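Local structure of periplasmic solute binding protein (Pectobacterium atrosepticum, 4RY1) at residues L205-V213 against W377-D385. The protein probably binds a sugar in the periplasm and delivers it to an ABC-type importer. Numbering follows the deposited sequence.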
loop_
_atom_site.group_PDB
_atom_site.type_symbol
_atom_site.label_atom_id
_atom_site.label_comp_id
_atom_site.label_asym_id
_atom_site.label_seq_id
_atom_site.Cartn_x
_atom_site.Cartn_y
_atom_site.Cartn_z
ATOM N N LEU A 205 -10.261 -8.496 17.294
ATOM C CA LEU A 205 -9.894 -8.201 15.899
ATOM C C LEU A 205 -10.756 -9.028 14.948
ATOM O O LEU A 205 -11.341 -8.492 13.993
ATOM C CB LEU A 205 -8.405 -8.482 15.659
ATOM C CG LEU A 205 -7.931 -8.363 14.207
ATOM C CD1 LEU A 205 -7.966 -6.923 13.723
ATOM C CD2 LEU A 205 -6.543 -8.971 14.091
ATOM N N PHE A 206 -10.834 -10.329 15.208
ATOM C CA PHE A 206 -11.740 -11.193 14.431
ATOM C C PHE A 206 -13.206 -10.809 14.621
ATOM O O PHE A 206 -13.999 -10.855 13.674
ATOM C CB PHE A 206 -11.492 -12.673 14.683
ATOM C CG PHE A 206 -10.298 -13.201 13.955
ATOM C CD1 PHE A 206 -10.395 -13.634 12.634
ATOM C CD2 PHE A 206 -9.051 -13.188 14.556
ATOM C CE1 PHE A 206 -9.268 -14.099 11.961
ATOM C CE2 PHE A 206 -7.924 -13.632 13.884
ATOM C CZ PHE A 206 -8.030 -14.101 12.590
ATOM N N GLY A 207 -13.566 -10.392 15.828
ATOM C CA GLY A 207 -14.931 -9.895 16.068
ATOM C C GLY A 207 -15.285 -8.670 15.224
ATOM O O GLY A 207 -16.411 -8.506 14.784
ATOM N N PHE A 208 -14.297 -7.805 15.020
ATOM C CA PHE A 208 -14.436 -6.589 14.204
ATOM C C PHE A 208 -14.759 -6.980 12.742
ATOM O O PHE A 208 -15.684 -6.425 12.122
ATOM C CB PHE A 208 -13.146 -5.784 14.328
ATOM C CG PHE A 208 -13.065 -4.567 13.435
ATOM C CD1 PHE A 208 -13.589 -3.349 13.836
ATOM C CD2 PHE A 208 -12.422 -4.632 12.205
ATOM C CE1 PHE A 208 -13.489 -2.229 13.033
ATOM C CE2 PHE A 208 -12.319 -3.509 11.404
ATOM C CZ PHE A 208 -12.846 -2.309 11.809
ATOM N N TYR A 209 -14.018 -7.954 12.217
ATOM C CA TYR A 209 -14.326 -8.532 10.899
ATOM C C TYR A 209 -15.764 -9.103 10.824
ATOM O O TYR A 209 -16.538 -8.798 9.914
ATOM C CB TYR A 209 -13.310 -9.611 10.504
ATOM C CG TYR A 209 -13.687 -10.208 9.171
ATOM C CD1 TYR A 209 -13.376 -9.554 7.989
ATOM C CD2 TYR A 209 -14.401 -11.394 9.088
ATOM C CE1 TYR A 209 -13.741 -10.071 6.763
ATOM C CE2 TYR A 209 -14.779 -11.913 7.874
ATOM C CZ TYR A 209 -14.435 -11.259 6.704
ATOM O OH TYR A 209 -14.833 -11.780 5.494
ATOM N N LYS A 210 -16.109 -9.908 11.823
ATOM C CA LYS A 210 -17.392 -10.589 11.841
ATOM C C LYS A 210 -18.490 -9.525 11.861
ATOM O O LYS A 210 -19.507 -9.644 11.177
ATOM C CB LYS A 210 -17.453 -11.531 13.043
ATOM C CG LYS A 210 -18.561 -12.573 12.992
ATOM C CD LYS A 210 -18.835 -13.168 14.367
ATOM C CE LYS A 210 -19.818 -14.329 14.306
ATOM N NZ LYS A 210 -21.219 -13.935 13.970
ATOM N N LYS A 211 -18.261 -8.451 12.607
ATOM C CA LYS A 211 -19.217 -7.344 12.638
ATOM C C LYS A 211 -19.382 -6.643 11.292
ATOM O O LYS A 211 -20.468 -6.274 10.911
ATOM C CB LYS A 211 -18.863 -6.310 13.710
ATOM C CG LYS A 211 -20.041 -5.380 13.989
ATOM C CD LYS A 211 -19.806 -4.519 15.213
ATOM C CE LYS A 211 -21.025 -3.666 15.520
ATOM N NZ LYS A 211 -20.778 -2.785 16.692
ATOM N N LEU A 212 -18.285 -6.439 10.581
ATOM C CA LEU A 212 -18.363 -5.824 9.261
ATOM C C LEU A 212 -19.251 -6.658 8.327
ATOM O O LEU A 212 -20.089 -6.119 7.608
ATOM C CB LEU A 212 -16.956 -5.672 8.671
ATOM C CG LEU A 212 -16.038 -4.626 9.322
ATOM C CD1 LEU A 212 -14.624 -4.787 8.808
ATOM C CD2 LEU A 212 -16.518 -3.220 9.033
ATOM N N VAL A 213 -19.048 -7.972 8.374
ATOM C CA VAL A 213 -19.839 -8.897 7.568
ATOM C C VAL A 213 -21.307 -8.957 8.021
ATOM O O VAL A 213 -22.236 -8.759 7.218
ATOM C CB VAL A 213 -19.225 -10.298 7.543
ATOM C CG1 VAL A 213 -20.168 -11.281 6.881
ATOM C CG2 VAL A 213 -17.918 -10.258 6.764
ATOM N N TRP A 377 -4.312 -14.995 7.995
ATOM C CA TRP A 377 -5.472 -14.122 8.225
ATOM C C TRP A 377 -6.593 -14.413 7.228
ATOM O O TRP A 377 -7.754 -14.622 7.599
ATOM C CB TRP A 377 -5.029 -12.653 8.128
ATOM C CG TRP A 377 -6.102 -11.624 8.020
ATOM C CD1 TRP A 377 -6.430 -10.912 6.901
ATOM C CD2 TRP A 377 -6.964 -11.131 9.065
ATOM N NE1 TRP A 377 -7.441 -10.039 7.173
ATOM C CE2 TRP A 377 -7.790 -10.141 8.490
ATOM C CE3 TRP A 377 -7.125 -11.436 10.420
ATOM C CZ2 TRP A 377 -8.726 -9.433 9.219
ATOM C CZ3 TRP A 377 -8.076 -10.741 11.147
ATOM C CH2 TRP A 377 -8.877 -9.764 10.549
ATOM N N THR A 378 -6.224 -14.437 5.955
ATOM C CA THR A 378 -7.187 -14.615 4.857
ATOM C C THR A 378 -7.921 -15.952 4.958
ATOM O O THR A 378 -9.161 -16.008 4.905
ATOM C CB THR A 378 -6.467 -14.465 3.504
ATOM O OG1 THR A 378 -5.922 -13.131 3.414
ATOM C CG2 THR A 378 -7.403 -14.727 2.334
ATOM N N THR A 379 -7.148 -17.011 5.165
ATOM C CA THR A 379 -7.719 -18.352 5.345
ATOM C C THR A 379 -8.562 -18.445 6.634
ATOM O O THR A 379 -9.591 -19.139 6.671
ATOM C CB THR A 379 -6.648 -19.447 5.234
ATOM O OG1 THR A 379 -5.637 -19.255 6.221
ATOM C CG2 THR A 379 -6.020 -19.429 3.855
ATOM N N SER A 380 -8.153 -17.725 7.670
ATOM C CA SER A 380 -8.943 -17.682 8.911
ATOM C C SER A 380 -10.297 -17.039 8.666
ATOM O O SER A 380 -11.313 -17.522 9.161
ATOM C CB SER A 380 -8.221 -16.911 10.010
ATOM O OG SER A 380 -7.018 -17.563 10.371
ATOM N N LEU A 381 -10.319 -15.938 7.916
ATOM C CA LEU A 381 -11.605 -15.300 7.563
ATOM C C LEU A 381 -12.508 -16.244 6.760
ATOM O O LEU A 381 -13.718 -16.275 6.960
ATOM C CB LEU A 381 -11.390 -14.008 6.764
ATOM C CG LEU A 381 -10.544 -12.967 7.483
ATOM C CD1 LEU A 381 -10.491 -11.725 6.608
ATOM C CD2 LEU A 381 -10.994 -12.631 8.890
ATOM N N GLN A 382 -11.889 -16.996 5.858
ATOM C CA GLN A 382 -12.592 -17.983 5.040
ATOM C C GLN A 382 -13.182 -19.094 5.920
ATOM O O GLN A 382 -14.306 -19.489 5.733
ATOM C CB GLN A 382 -11.695 -18.494 3.917
ATOM C CG GLN A 382 -11.493 -17.380 2.894
ATOM C CD GLN A 382 -10.352 -17.579 1.930
ATOM O OE1 GLN A 382 -9.656 -18.597 1.940
ATOM N NE2 GLN A 382 -10.157 -16.581 1.056
ATOM N N LYS A 383 -12.437 -19.543 6.915
ATOM C CA LYS A 383 -12.964 -20.512 7.875
ATOM C C LYS A 383 -14.242 -20.000 8.546
ATOM O O LYS A 383 -15.239 -20.739 8.668
ATOM C CB LYS A 383 -11.901 -20.855 8.920
ATOM C CG LYS A 383 -11.007 -22.015 8.498
ATOM C CD LYS A 383 -9.660 -22.098 9.216
ATOM C CE LYS A 383 -9.599 -21.313 10.517
ATOM N NZ LYS A 383 -8.375 -21.588 11.318
ATOM N N LEU A 384 -14.201 -18.751 9.000
ATOM C CA LEU A 384 -15.379 -18.106 9.589
ATOM C C LEU A 384 -16.544 -18.027 8.617
ATOM O O LEU A 384 -17.649 -18.467 8.921
ATOM C CB LEU A 384 -15.083 -16.708 10.133
ATOM C CG LEU A 384 -14.189 -16.617 11.362
ATOM C CD1 LEU A 384 -13.901 -15.157 11.665
ATOM C CD2 LEU A 384 -14.854 -17.299 12.548
ATOM N N ASP A 385 -16.283 -17.459 7.453
ATOM C CA ASP A 385 -17.334 -17.159 6.475
ATOM C C ASP A 385 -17.983 -18.367 5.801
ATOM O O ASP A 385 -19.124 -18.276 5.335
ATOM C CB ASP A 385 -16.779 -16.238 5.397
ATOM C CG ASP A 385 -16.534 -14.820 5.887
ATOM O OD1 ASP A 385 -16.875 -14.488 7.041
ATOM O OD2 ASP A 385 -15.973 -14.038 5.094
#
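A knob-into-hole packing of Phe206 joins residues 205-213 to residues 377-385: its ring enters the hole formed by Trp377, Ser380, Leu381 and Leu384. The local helix axes cross at -53° and approach to 11.3 Å, a wide spacing bridged by large aromatic and leucine side chains. The Phe206 ring leans against the six-membered ring of Trp377, with planes 47° apart and Phe206 CZ 3.6 Å from Trp377 CE3. Ser380 contributes its CB, 3.6 Å from Phe206 CE1, while its OG turns back to the carbonyl of Leu376. Helices 199-214 and 371-385, which carry the two segments, meet in a helical part of this periplasmic binding protein fold, where helix 391-409 also touches Phe206 and helix 169-183 also packs on Tyr209. Leu381 forms a CH-pi contact with Tyr209, its CD2 lying 3.7 Å from the ring centroid and 17° off the normal. With its CG opposite the backbone N, Tyr209 directs its phenol toward the C-terminal end of helix 371-385. There Tyr209 OH donates to the syn lone pair of Asp385 OD2 at 2.6 Å, the carboxylate plane somewhat tilted from the ring. The backbone N of Gln221 is a second partner of Asp385 OD2, so the carboxylate also bonds the start of helix 221-225.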